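Long-range contacts in pullulanase (Bacillus acidopullulyticus, PDB 2WAN), which hydrolyses alpha-1,6-glucosidic linkages in pullulan and at the branch points of starch-type polysaccharides: residues 433-438 and 771-776; 647-652 and 677-682; 669-674 and 719-724; 681-686 and 728-733. One frame throughout, in Å; residues are numbered along the deposited sequence.

Interaction 1 of 4, residues 433-438 and 771-776; sequences EVIYEA and QGVPFM
The Phe775 ring spans the hollow between Ile435 and Glu437. Phe775 CD1 sits 3.7 Å from Ile435 CG2. At the far end of the ring, Phe775 CZ lies 3.5 Å from Glu437 CB. With CG anti to the backbone N (chi1 167°), the ring swings back toward the neighbouring strand. A second bump lies further along this face, where the Ile435 CD1 tip meets CG1 of Val773 at 3.8 Å. These side chains face the interior of the parallel eight-stranded barrel, the TIM-barrel fold of the alpha-amylase family. Here its first strand, 435-438, closes against its last, 773-777. Shortening Phe775 to an alanine is likely to open a gap over Ile435 and Glu437 and cost Phe679 one of its edge-to-face partners. The outer face carries Tyr436, Met776, Val434 and Pro774. Met776 has CG between the backbone N and the carbonyl carbon (chi1 63°), which puts Met776 SD at the edge of the Tyr436 ring, 3.9 Å from Tyr436 CD2, a Met-aromatic contact. Pro774 wedges its CG against CG2 of Val434, and the two side chains meet at about a right angle. Helices 753-769 and 811-826 pack on this outer side. Three backbone bonds set the spacing. Ile435 N bonds Pro774 O (3.0 Å), Met776 N bonds Ile435 O (2.9 Å), and Glu437 N bonds Met776 O (3.0 Å). Glu437 OE1 accepts from His735 N.

Interaction 2 of 4, residues 647-652 and 677-682; sequences VLYGEP and GVFNDN
Tyr649 and Gly677 pair as parallel neighbours with their CA atoms 4.2 Å apart. Backbone bonds come first. Gly677 N donates to Leu648 O (2.9 Å), Gly650 N to Gly677 O (3.0 Å) and Phe679 N to Gly650 O (3.1 Å). Two CA-H...O contacts run beside these bonds, from Tyr649 CA to Gly677 O and from Val678 CA to Gly650 O. The fit is close at Gly677, where a CB would press on the CB of Tyr649. Strands 647-650 and 677-679 are the fifth and sixth of the TIM barrel, and the chain joining them holds no regular helix. The aromatic contact is an offset edge-to-face pair. Tyr649 CG sits between the backbone N and the carbonyl carbon (chi1 54°), which sets its ring beside Phe679. Tyr649 turns its edge toward the Phe679 face, with planes at 76° and centroids 5.8 Å apart. The Tyr649 OH reaches on to Gln487 and Asn549. Phe679 also meets Phe775 and Tyr731 edge-to-face. Apolar packing lies beyond Gly650. Pro652 CB lies 3.8 Å from Val678 CB, and Pro652 CD lies 4.1 Å from Phe679 CB. The CG of Glu651 touches CD2 of Phe679, and its carboxylate turns to Arg620 and to the backbone N of Leu623.

Interaction 3 of 4, residues 669-674 and 719-724; sequences GQQKGL and QDFTSA. With ACT (acetate ion), chain Q.
Gln671 reaches across to Phe721 from two overlapping beta turns, a type I turn over Gly669 to Lys672 and a type II turn over Gln671 to Leu674. Both segments are loops that lead toward neighbouring barrel strands, 677-679 and 728-730. The Gln671 chain bends at chi2 (-64°) and brings its amide to the other loop. Gln671 NE2 donates to Phe721 O at 2.8 Å, nearly straight, with the acceptor lying in the amide plane. The same NE2 passes the edge of the Phe721 ring and also bonds Glu727. On the other side of the amide, Gln671 OE1 accepts Gly669 N on a lone pair at 2.8 Å. Bonds at both ends fix the amide's rotation. A leucine in its place would probably leave Phe721 O without its N-H donor and Gly669 N without its acceptor, and would cost Glu727 a donor. Lys672 takes a different line. Its extended chain lies across the other loop, with Lys672 CG 3.3 Å from Ser723 OG and Lys672 CE 3.4 Å from Phe721 O. This exposed end holds an acetate, probably from the crystallisation liquor. Ser723 OG donates to acetate O at 2.7 Å, and Lys672 NZ reaches acetate OXT at 3.1 Å. One water donates to Thr722 O at 3.0 Å and takes a weak bond from Lys672 NZ at 3.3 Å.

Interaction 4 of 4, residues 681-686 and 728-733; sequences DNIRNG and TINYVT
In the TIM barrel, helix 681-688 follows the sixth strand and packs on the segment carrying the seventh, 728-730, with Arg684 lying along Tyr731. The two side chains run side by side and point the same way. Arg684 CG stands over the Tyr731 ring face, 4.3 Å from its centroid and 16° off the normal, a CH-pi contact. Arg684 CD is 3.6 Å from Tyr731 CZ. The chain then bends at chi3 (68°) and brings Arg684 NH1 round to Tyr731 OH, a 3.1 Å bond. The guanidinium stands nearly upright to the ring. Arg684 NH2 donates to Asn685 OD1 at 2.9 Å, close to the guanidinium plane, and Asp681 CB lies over one guanidinium face. Nearer the backbone, Arg684 CG packs 3.3 Å from Val732 O. Ile683 fits its CG2 branch against Tyr731 O (3.9 Å) and Asn730 OD1. That OD1 accepts from Thr728 OG1, while Asn730 ND2 bonds Gln771 O. The contact also buries Tyr731 N, which has no partner in the model. A glycerol, probably from the crystallisation liquor, lies near Arg684. With one bond from NH1 and another from NH2, the guanidinium is held against turning, and the Tyr731 hydroxyl serves it as an acceptor.

Interactions 1 and 2 are buried strand pairings in the same closed barrel sheet. Each rests on three backbone bonds, and Phe775 of the first touches Phe679 of the second inside the barrel. Interaction 4 is also buried, but it joins a helix to the seventh strand's segment through side chains. It shares Asp681 and Asn682 with interaction 2, and Asn730 bonds residues of 771-776. Interaction 3 is the most solvent-exposed. It links two loops through an amide, a lysine and a bound acetate. Even so, Phe721 packs on Val678 and Asn680, and Asn682 ND2 bonds Asp720 OD2, which ties these loops to interactions 2 and 4.

Interaction 1 of 4, residues 433-438 and 771-776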
loop_
_atom_site.group_PDB
_atom_site.type_symbol
_atom_site.label_atom_id
_atom_site.label_comp_id
_atom_site.label_asym_id
_atom_site.label_seq_id
_atom_site.Cartn_x
_atom_site.Cartn_y
_atom_site.Cartn_z
ATOM N N GLU A 433 -10.756 -16.129 -5.638
ATOM C CA GLU A 433 -10.478 -16.219 -4.191
ATOM C C GLU A 433 -11.650 -15.688 -3.373
ATOM O O GLU A 433 -12.346 -14.787 -3.808
ATOM C CB GLU A 433 -9.202 -15.451 -3.816
ATOM C CG GLU A 433 -7.944 -16.051 -4.462
ATOM C CD GLU A 433 -6.658 -15.740 -3.737
ATOM O OE1 GLU A 433 -6.608 -14.757 -2.965
ATOM O OE2 GLU A 433 -5.677 -16.503 -3.943
ATOM N N VAL A 434 -11.879 -16.303 -2.212
ATOM C CA VAL A 434 -12.748 -15.718 -1.173
ATOM C C VAL A 434 -11.859 -15.573 0.055
ATOM O O VAL A 434 -11.489 -16.571 0.703
ATOM C CB VAL A 434 -13.981 -16.582 -0.855
ATOM C CG1 VAL A 434 -14.908 -15.790 0.085
ATOM C CG2 VAL A 434 -14.739 -16.913 -2.133
ATOM N N ILE A 435 -11.518 -14.321 0.349
ATOM C CA ILE A 435 -10.430 -14.004 1.267
ATOM C C ILE A 435 -10.988 -13.786 2.686
ATOM O O ILE A 435 -11.940 -13.044 2.878
ATOM C CB ILE A 435 -9.638 -12.766 0.766
ATOM C CG1 ILE A 435 -9.014 -13.062 -0.607
ATOM C CG2 ILE A 435 -8.535 -12.400 1.759
ATOM C CD1 ILE A 435 -8.397 -11.823 -1.302
ATOM N N TYR A 436 -10.361 -14.423 3.671
ATOM C CA TYR A 436 -10.820 -14.399 5.059
ATOM C C TYR A 436 -9.707 -13.826 5.933
ATOM O O TYR A 436 -8.674 -14.470 6.131
ATOM C CB TYR A 436 -11.145 -15.841 5.455
ATOM C CG TYR A 436 -11.723 -16.107 6.834
ATOM C CD1 TYR A 436 -10.891 -16.412 7.906
ATOM C CD2 TYR A 436 -13.106 -16.144 7.034
ATOM C CE1 TYR A 436 -11.410 -16.716 9.171
ATOM C CE2 TYR A 436 -13.648 -16.449 8.296
ATOM C CZ TYR A 436 -12.801 -16.750 9.346
ATOM O OH TYR A 436 -13.338 -17.075 10.576
ATOM N N GLU A 437 -9.903 -12.606 6.433
ATOM C CA GLU A 437 -8.868 -11.927 7.239
ATOM C C GLU A 437 -8.828 -12.447 8.679
ATOM O O GLU A 437 -9.860 -12.510 9.352
ATOM C CB GLU A 437 -9.097 -10.411 7.255
ATOM C CG GLU A 437 -7.963 -9.621 7.957
ATOM C CD GLU A 437 -8.248 -8.106 7.978
ATOM O OE1 GLU A 437 -9.418 -7.701 8.161
ATOM O OE2 GLU A 437 -7.298 -7.326 7.840
ATOM N N ALA A 438 -7.648 -12.828 9.159
ATOM C CA ALA A 438 -7.522 -13.345 10.529
ATOM C C ALA A 438 -6.186 -12.953 11.157
ATOM O O ALA A 438 -5.154 -12.979 10.495
ATOM C CB ALA A 438 -7.670 -14.888 10.535
ATOM N N GLN A 771 -19.443 -9.299 -9.031
ATOM C CA GLN A 771 -18.189 -9.530 -9.770
ATOM C C GLN A 771 -17.031 -8.848 -9.035
ATOM O O GLN A 771 -17.210 -7.781 -8.441
ATOM C CB GLN A 771 -18.289 -8.988 -11.206
ATOM C CG GLN A 771 -19.485 -9.537 -12.006
ATOM C CD GLN A 771 -19.396 -11.037 -12.249
ATOM O OE1 GLN A 771 -18.337 -11.558 -12.592
ATOM N NE2 GLN A 771 -20.517 -11.735 -12.075
ATOM N N GLY A 772 -15.842 -9.453 -9.083
ATOM C CA GLY A 772 -14.702 -8.931 -8.337
ATOM C C GLY A 772 -14.155 -9.952 -7.349
ATOM O O GLY A 772 -14.429 -11.166 -7.464
ATOM N N VAL A 773 -13.354 -9.462 -6.403
ATOM C CA VAL A 773 -12.712 -10.335 -5.418
ATOM C C VAL A 773 -13.349 -10.176 -4.042
ATOM O O VAL A 773 -13.140 -9.157 -3.390
ATOM C CB VAL A 773 -11.188 -10.071 -5.292
ATOM C CG1 VAL A 773 -10.553 -11.146 -4.378
ATOM C CG2 VAL A 773 -10.517 -10.065 -6.692
ATOM N N PRO A 774 -14.122 -11.176 -3.588
ATOM C CA PRO A 774 -14.772 -10.976 -2.287
ATOM C C PRO A 774 -13.821 -11.160 -1.099
ATOM O O PRO A 774 -13.052 -12.129 -1.058
ATOM C CB PRO A 774 -15.850 -12.062 -2.270
ATOM C CG PRO A 774 -15.278 -13.155 -3.145
ATOM C CD PRO A 774 -14.598 -12.398 -4.260
ATOM N N PHE A 775 -13.944 -10.278 -0.111
ATOM C CA PHE A 775 -13.093 -10.298 1.084
ATOM C C PHE A 775 -14.024 -10.151 2.266
ATOM O O PHE A 775 -15.012 -9.382 2.191
ATOM C CB PHE A 775 -12.147 -9.073 1.027
ATOM C CG PHE A 775 -11.421 -8.772 2.325
ATOM C CD1 PHE A 775 -10.087 -9.151 2.503
ATOM C CD2 PHE A 775 -12.056 -8.071 3.350
ATOM C CE1 PHE A 775 -9.401 -8.831 3.684
ATOM C CE2 PHE A 775 -11.390 -7.767 4.531
ATOM C CZ PHE A 775 -10.060 -8.164 4.705
ATOM N N MET A 776 -13.720 -10.863 3.350
ATOM C CA MET A 776 -14.486 -10.694 4.600
ATOM C C MET A 776 -13.549 -10.667 5.798
ATOM O O MET A 776 -12.500 -11.347 5.807
ATOM C CB MET A 776 -15.529 -11.813 4.760
ATOM C CG MET A 776 -14.930 -13.227 4.882
ATOM S SD MET A 776 -16.126 -14.551 5.103
ATOM C CE MET A 776 -16.668 -14.247 6.791
#

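Interaction 2 of 4, residues 647-652 and 677-682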
loop_
_atom_site.group_PDB
_atom_site.type_symbol
_atom_site.label_atom_id
_atom_site.label_comp_id
_atom_site.label_asym_id
_atom_site.label_seq_id
_atom_site.Cartn_x
_atom_site.Cartn_y
_atom_site.Cartn_z
ATOM N N VAL A 647 -1.659 -13.537 -5.972
ATOM C CA VAL A 647 -2.668 -12.465 -5.861
ATOM C C VAL A 647 -2.122 -11.335 -5.006
ATOM O O VAL A 647 -1.622 -11.572 -3.901
ATOM C CB VAL A 647 -3.985 -12.995 -5.256
ATOM C CG1 VAL A 647 -5.030 -11.863 -5.126
ATOM C CG2 VAL A 647 -4.533 -14.139 -6.107
ATOM N N LEU A 648 -2.204 -10.116 -5.539
ATOM C CA LEU A 648 -1.594 -8.943 -4.933
ATOM C C LEU A 648 -2.608 -7.818 -4.866
ATOM O O LEU A 648 -3.259 -7.520 -5.872
ATOM C CB LEU A 648 -0.393 -8.480 -5.770
ATOM C CG LEU A 648 0.632 -9.573 -6.068
ATOM C CD1 LEU A 648 1.557 -9.135 -7.215
ATOM C CD2 LEU A 648 1.416 -9.948 -4.801
ATOM N N TYR A 649 -2.740 -7.193 -3.702
ATOM C CA TYR A 649 -3.734 -6.105 -3.550
ATOM C C TYR A 649 -3.406 -5.285 -2.311
ATOM O O TYR A 649 -2.520 -5.654 -1.521
ATOM C CB TYR A 649 -5.175 -6.678 -3.478
ATOM C CG TYR A 649 -5.297 -7.726 -2.409
ATOM C CD1 TYR A 649 -4.908 -9.056 -2.656
ATOM C CD2 TYR A 649 -5.738 -7.384 -1.126
ATOM C CE1 TYR A 649 -4.975 -10.031 -1.657
ATOM C CE2 TYR A 649 -5.807 -8.343 -0.117
ATOM C CZ TYR A 649 -5.423 -9.663 -0.381
ATOM O OH TYR A 649 -5.485 -10.610 0.623
ATOM N N GLY A 650 -4.095 -4.159 -2.138
ATOM C CA GLY A 650 -3.857 -3.346 -0.948
ATOM C C GLY A 650 -4.724 -2.114 -0.850
ATOM O O GLY A 650 -5.601 -1.908 -1.687
ATOM N N GLU A 651 -4.471 -1.299 0.173
ATOM C CA GLU A 651 -5.297 -0.110 0.437
ATOM C C GLU A 651 -4.907 1.057 -0.471
ATOM O O GLU A 651 -3.739 1.485 -0.469
ATOM C CB GLU A 651 -5.153 0.332 1.883
ATOM C CG GLU A 651 -5.570 -0.712 2.907
ATOM C CD GLU A 651 -5.217 -0.271 4.317
ATOM O OE1 GLU A 651 -4.011 -0.029 4.616
ATOM O OE2 GLU A 651 -6.153 -0.178 5.140
ATOM N N PRO A 652 -5.871 1.574 -1.252
ATOM C CA PRO A 652 -5.556 2.674 -2.184
ATOM C C PRO A 652 -5.641 4.046 -1.496
ATOM O O PRO A 652 -6.246 4.990 -2.023
ATOM C CB PRO A 652 -6.639 2.516 -3.262
ATOM C CG PRO A 652 -7.850 2.088 -2.440
ATOM C CD PRO A 652 -7.222 1.026 -1.510
ATOM N N GLY A 677 -4.892 -5.491 -7.143
ATOM C CA GLY A 677 -6.221 -5.007 -6.746
ATOM C C GLY A 677 -6.216 -3.983 -5.634
ATOM O O GLY A 677 -5.221 -3.825 -4.915
ATOM N N VAL A 678 -7.323 -3.245 -5.502
ATOM C CA VAL A 678 -7.449 -2.252 -4.429
ATOM C C VAL A 678 -8.723 -2.478 -3.629
ATOM O O VAL A 678 -9.750 -2.828 -4.190
ATOM C CB VAL A 678 -7.396 -0.784 -4.954
ATOM C CG1 VAL A 678 -6.035 -0.494 -5.551
ATOM C CG2 VAL A 678 -8.522 -0.517 -5.996
ATOM N N PHE A 679 -8.644 -2.287 -2.318
ATOM C CA PHE A 679 -9.825 -2.350 -1.475
ATOM C C PHE A 679 -10.822 -1.300 -1.937
ATOM O O PHE A 679 -10.467 -0.129 -2.153
ATOM C CB PHE A 679 -9.459 -2.112 -0.012
ATOM C CG PHE A 679 -8.914 -3.325 0.656
ATOM C CD1 PHE A 679 -9.778 -4.352 1.055
ATOM C CD2 PHE A 679 -7.547 -3.466 0.856
ATOM C CE1 PHE A 679 -9.287 -5.528 1.673
ATOM C CE2 PHE A 679 -7.050 -4.627 1.481
ATOM C CZ PHE A 679 -7.918 -5.637 1.898
ATOM N N ASN A 680 -12.059 -1.738 -2.104
ATOM C CA ASN A 680 -13.102 -0.912 -2.685
ATOM C C ASN A 680 -13.924 -0.222 -1.605
ATOM O O ASN A 680 -14.938 -0.732 -1.155
ATOM C CB ASN A 680 -13.971 -1.768 -3.621
ATOM C CG ASN A 680 -15.002 -0.942 -4.380
ATOM O OD1 ASN A 680 -15.206 0.230 -4.079
ATOM N ND2 ASN A 680 -15.673 -1.565 -5.355
ATOM N N ASP A 681 -13.460 0.942 -1.171
ATOM C CA ASP A 681 -14.223 1.688 -0.180
ATOM C C ASP A 681 -15.529 2.272 -0.739
ATOM O O ASP A 681 -16.419 2.637 0.048
ATOM C CB ASP A 681 -13.365 2.737 0.565
ATOM C CG ASP A 681 -12.676 3.742 -0.358
ATOM O OD1 ASP A 681 -12.407 3.442 -1.540
ATOM O OD2 ASP A 681 -12.374 4.845 0.139
ATOM N N ASN A 682 -15.670 2.338 -2.068
ATOM C CA ASN A 682 -16.948 2.796 -2.648
ATOM C C ASN A 682 -18.093 1.814 -2.364
ATOM O O ASN A 682 -19.174 2.216 -1.901
ATOM C CB ASN A 682 -16.849 3.049 -4.156
ATOM C CG ASN A 682 -15.955 4.232 -4.508
ATOM O OD1 ASN A 682 -15.565 5.026 -3.639
ATOM N ND2 ASN A 682 -15.642 4.364 -5.797
#

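Interaction 3 of 4, residues 669-674 and 719-724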
loop_
_atom_site.group_PDB
_atom_site.type_symbol
_atom_site.label_atom_id
_atom_site.label_comp_id
_atom_site.label_asym_id
_atom_site.label_seq_id
_atom_site.Cartn_x
_atom_site.Cartn_y
_atom_site.Cartn_z
ATOM N N GLY A 669 -8.019 3.515 -9.440
ATOM C CA GLY A 669 -7.853 3.846 -10.868
ATOM C C GLY A 669 -6.395 3.680 -11.278
ATOM O O GLY A 669 -6.094 3.310 -12.409
ATOM N N GLN A 670 -5.483 3.919 -10.336
ATOM C CA GLN A 670 -4.053 3.841 -10.638
ATOM C C GLN A 670 -3.525 2.405 -10.763
ATOM O O GLN A 670 -2.428 2.182 -11.283
ATOM C CB GLN A 670 -3.252 4.622 -9.593
ATOM C CG GLN A 670 -3.573 6.111 -9.549
ATOM C CD GLN A 670 -2.612 6.896 -10.414
ATOM O OE1 GLN A 670 -2.597 6.749 -11.636
ATOM N NE2 GLN A 670 -1.771 7.704 -9.778
ATOM N N GLN A 671 -4.310 1.424 -10.313
ATOM C CA GLN A 671 -3.931 0.012 -10.412
ATOM C C GLN A 671 -4.211 -0.594 -11.775
ATOM O O GLN A 671 -3.808 -1.727 -12.044
ATOM C CB GLN A 671 -4.663 -0.818 -9.338
ATOM C CG GLN A 671 -6.089 -1.262 -9.719
ATOM C CD GLN A 671 -7.074 -0.108 -9.913
ATOM O OE1 GLN A 671 -7.011 0.911 -9.221
ATOM N NE2 GLN A 671 -8.016 -0.287 -10.844
ATOM N N LYS A 672 -4.928 0.139 -12.631
ATOM C CA LYS A 672 -5.367 -0.402 -13.919
ATOM C C LYS A 672 -4.250 -1.084 -14.703
ATOM O O LYS A 672 -3.206 -0.474 -14.969
ATOM C CB LYS A 672 -6.015 0.697 -14.769
ATOM C CG LYS A 672 -7.424 1.067 -14.303
ATOM C CD LYS A 672 -8.017 2.139 -15.210
ATOM C CE LYS A 672 -9.469 2.443 -14.819
ATOM N NZ LYS A 672 -10.036 3.539 -15.706
ATOM N N GLY A 673 -4.480 -2.345 -15.056
ATOM C CA GLY A 673 -3.562 -3.110 -15.905
ATOM C C GLY A 673 -2.288 -3.580 -15.218
ATOM O O GLY A 673 -1.445 -4.205 -15.863
ATOM N N LEU A 674 -2.145 -3.313 -13.916
ATOM C CA LEU A 674 -0.884 -3.652 -13.221
ATOM C C LEU A 674 -0.830 -5.071 -12.661
ATOM O O LEU A 674 0.243 -5.535 -12.237
ATOM C CB LEU A 674 -0.583 -2.658 -12.102
ATOM C CG LEU A 674 -0.360 -1.204 -12.526
ATOM C CD1 LEU A 674 0.152 -0.398 -11.322
ATOM C CD2 LEU A 674 0.584 -1.102 -13.735
ATOM N N GLN A 719 -16.874 0.284 -14.501
ATOM C CA GLN A 719 -17.287 1.625 -14.945
ATOM C C GLN A 719 -16.990 2.669 -13.880
ATOM O O GLN A 719 -17.406 3.816 -14.009
ATOM C CB GLN A 719 -18.782 1.650 -15.297
ATOM C CG GLN A 719 -19.123 0.800 -16.498
ATOM C CD GLN A 719 -20.605 0.841 -16.835
ATOM O OE1 GLN A 719 -21.067 0.093 -17.684
ATOM N NE2 GLN A 719 -21.350 1.721 -16.173
ATOM N N ASP A 720 -16.259 2.276 -12.837
ATOM C CA ASP A 720 -15.985 3.158 -11.714
ATOM C C ASP A 720 -14.467 3.408 -11.684
ATOM O O ASP A 720 -14.029 4.531 -11.953
ATOM C CB ASP A 720 -16.550 2.521 -10.419
ATOM C CG ASP A 720 -16.347 3.380 -9.169
ATOM O OD1 ASP A 720 -15.849 4.527 -9.267
ATOM O OD2 ASP A 720 -16.706 2.904 -8.067
ATOM N N PHE A 721 -13.664 2.377 -11.401
ATOM C CA PHE A 721 -12.208 2.570 -11.306
ATOM C C PHE A 721 -11.344 1.385 -11.752
ATOM O O PHE A 721 -10.120 1.455 -11.634
ATOM C CB PHE A 721 -11.816 2.984 -9.870
ATOM C CG PHE A 721 -12.147 1.953 -8.836
ATOM C CD1 PHE A 721 -11.258 0.912 -8.563
ATOM C CD2 PHE A 721 -13.358 1.995 -8.158
ATOM C CE1 PHE A 721 -11.572 -0.080 -7.612
ATOM C CE2 PHE A 721 -13.673 1.027 -7.224
ATOM C CZ PHE A 721 -12.779 -0.024 -6.955
ATOM N N THR A 722 -11.949 0.315 -12.266
ATOM C CA THR A 722 -11.162 -0.857 -12.700
ATOM C C THR A 722 -11.170 -1.067 -14.201
ATOM O O THR A 722 -12.086 -0.628 -14.888
ATOM C CB THR A 722 -11.624 -2.197 -12.048
ATOM O OG1 THR A 722 -12.914 -2.554 -12.561
ATOM C CG2 THR A 722 -11.659 -2.098 -10.533
ATOM N N SER A 723 -10.132 -1.741 -14.694
ATOM C CA SER A 723 -10.103 -2.248 -16.064
ATOM C C SER A 723 -10.490 -3.713 -16.162
ATOM O O SER A 723 -10.779 -4.218 -17.263
ATOM C CB SER A 723 -8.707 -2.056 -16.660
ATOM O OG SER A 723 -8.478 -0.671 -16.868
ATOM N N ALA A 724 -10.471 -4.406 -15.020
ATOM C CA ALA A 724 -10.800 -5.821 -14.944
ATOM C C ALA A 724 -11.328 -6.087 -13.525
ATOM O O ALA A 724 -10.914 -5.405 -12.590
ATOM C CB ALA A 724 -9.546 -6.676 -15.209
HETATM C C ACT Q . -10.409 1.516 -18.685
HETATM O O ACT Q . -10.630 0.833 -17.664
HETATM O OXT ACT Q . -9.549 2.413 -18.565
HETATM C CH3 ACT Q . -11.143 1.284 -19.968
HETATM O O HOH W 1 -13.025 2.224 -14.963
#

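Interaction 4 of 4, residues 681-686 and 728-733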
loop_
_atom_site.group_PDB
_atom_site.type_symbol
_atom_site.label_atom_id
_atom_site.label_comp_id
_atom_site.label_asym_id
_atom_site.label_seq_id
_atom_site.Cartn_x
_atom_site.Cartn_y
_atom_site.Cartn_z
ATOM N N ASP A 681 -13.460 0.942 -1.171
ATOM C CA ASP A 681 -14.223 1.688 -0.180
ATOM C C ASP A 681 -15.529 2.272 -0.739
ATOM O O ASP A 681 -16.419 2.637 0.048
ATOM C CB ASP A 681 -13.365 2.737 0.565
ATOM C CG ASP A 681 -12.676 3.742 -0.358
ATOM O OD1 ASP A 681 -12.407 3.442 -1.540
ATOM O OD2 ASP A 681 -12.374 4.845 0.139
ATOM N N ASN A 682 -15.670 2.338 -2.068
ATOM C CA ASN A 682 -16.948 2.796 -2.648
ATOM C C ASN A 682 -18.093 1.814 -2.364
ATOM O O ASN A 682 -19.174 2.216 -1.901
ATOM C CB ASN A 682 -16.849 3.049 -4.156
ATOM C CG ASN A 682 -15.955 4.232 -4.508
ATOM O OD1 ASN A 682 -15.565 5.026 -3.639
ATOM N ND2 ASN A 682 -15.642 4.364 -5.797
ATOM N N ILE A 683 -17.868 0.531 -2.643
ATOM C CA ILE A 683 -18.914 -0.460 -2.343
ATOM C C ILE A 683 -19.133 -0.596 -0.807
ATOM O O ILE A 683 -20.266 -0.747 -0.353
ATOM C CB ILE A 683 -18.675 -1.814 -3.073
ATOM C CG1 ILE A 683 -19.988 -2.618 -3.164
ATOM C CG2 ILE A 683 -17.513 -2.610 -2.424
ATOM C CD1 ILE A 683 -19.810 -4.063 -3.770
ATOM N N ARG A 684 -18.052 -0.513 -0.028
ATOM C CA ARG A 684 -18.113 -0.558 1.435
ATOM C C ARG A 684 -19.015 0.556 1.972
ATOM O O ARG A 684 -19.953 0.304 2.739
ATOM C CB ARG A 684 -16.705 -0.397 2.027
ATOM C CG ARG A 684 -16.631 -0.647 3.536
ATOM C CD ARG A 684 -15.429 0.077 4.161
ATOM N NE ARG A 684 -15.583 1.546 4.122
ATOM C CZ ARG A 684 -14.583 2.427 4.020
ATOM N NH1 ARG A 684 -13.311 2.043 3.943
ATOM N NH2 ARG A 684 -14.861 3.715 3.969
ATOM N N ASN A 685 -18.746 1.784 1.546
ATOM C CA ASN A 685 -19.579 2.916 1.985
ATOM C C ASN A 685 -21.009 2.773 1.486
ATOM O O ASN A 685 -21.962 3.117 2.199
ATOM C CB ASN A 685 -18.998 4.253 1.528
ATOM C CG ASN A 685 -17.765 4.676 2.331
ATOM O OD1 ASN A 685 -17.608 4.352 3.510
ATOM N ND2 ASN A 685 -16.912 5.447 1.692
ATOM N N GLY A 686 -21.163 2.251 0.273
ATOM C CA GLY A 686 -22.491 2.010 -0.283
ATOM C C GLY A 686 -23.299 0.992 0.501
ATOM O O GLY A 686 -24.523 1.119 0.599
ATOM N N THR A 728 -10.649 -5.093 -8.145
ATOM C CA THR A 728 -11.430 -4.631 -7.000
ATOM C C THR A 728 -11.564 -5.716 -5.940
ATOM O O THR A 728 -12.011 -6.844 -6.229
ATOM C CB THR A 728 -12.848 -4.073 -7.394
ATOM O OG1 THR A 728 -13.545 -3.681 -6.203
ATOM C CG2 THR A 728 -13.701 -5.140 -8.159
ATOM N N ILE A 729 -11.170 -5.359 -4.719
ATOM C CA ILE A 729 -11.420 -6.190 -3.533
ATOM C C ILE A 729 -12.689 -5.662 -2.856
ATOM O O ILE A 729 -12.674 -4.613 -2.202
ATOM C CB ILE A 729 -10.230 -6.170 -2.545
ATOM C CG1 ILE A 729 -8.884 -6.303 -3.283
ATOM C CG2 ILE A 729 -10.414 -7.274 -1.432
ATOM C CD1 ILE A 729 -8.714 -7.606 -4.114
ATOM N N ASN A 730 -13.786 -6.403 -3.020
ATOM C CA ASN A 730 -15.086 -5.975 -2.518
ATOM C C ASN A 730 -15.219 -6.380 -1.060
ATOM O O ASN A 730 -14.889 -7.509 -0.693
ATOM C CB ASN A 730 -16.202 -6.642 -3.332
ATOM C CG ASN A 730 -16.199 -6.207 -4.781
ATOM O OD1 ASN A 730 -15.880 -5.054 -5.094
ATOM N ND2 ASN A 730 -16.563 -7.117 -5.676
ATOM N N TYR A 731 -15.707 -5.460 -0.230
ATOM C CA TYR A 731 -15.831 -5.769 1.197
ATOM C C TYR A 731 -16.765 -4.787 1.873
ATOM O O TYR A 731 -17.098 -3.719 1.300
ATOM C CB TYR A 731 -14.455 -5.777 1.901
ATOM C CG TYR A 731 -13.857 -4.401 2.171
ATOM C CD1 TYR A 731 -13.607 -3.494 1.138
ATOM C CD2 TYR A 731 -13.532 -4.010 3.474
ATOM C CE1 TYR A 731 -13.045 -2.217 1.408
ATOM C CE2 TYR A 731 -12.972 -2.748 3.746
ATOM C CZ TYR A 731 -12.735 -1.863 2.708
ATOM O OH TYR A 731 -12.183 -0.628 2.982
ATOM N N VAL A 732 -17.177 -5.168 3.080
ATOM C CA VAL A 732 -17.974 -4.295 3.938
ATOM C C VAL A 732 -17.273 -3.999 5.279
ATOM O O VAL A 732 -17.450 -2.905 5.822
ATOM C CB VAL A 732 -19.422 -4.832 4.105
ATOM C CG1 VAL A 732 -19.440 -6.154 4.846
ATOM C CG2 VAL A 732 -20.333 -3.784 4.831
ATOM N N THR A 733 -16.481 -4.937 5.804
ATOM C CA THR A 733 -15.685 -4.649 7.009
ATOM C C THR A 733 -14.301 -5.284 6.917
ATOM O O THR A 733 -14.058 -6.138 6.064
ATOM C CB THR A 733 -16.350 -5.176 8.308
ATOM O OG1 THR A 733 -16.525 -6.598 8.234
ATOM C CG2 THR A 733 -17.735 -4.510 8.542
#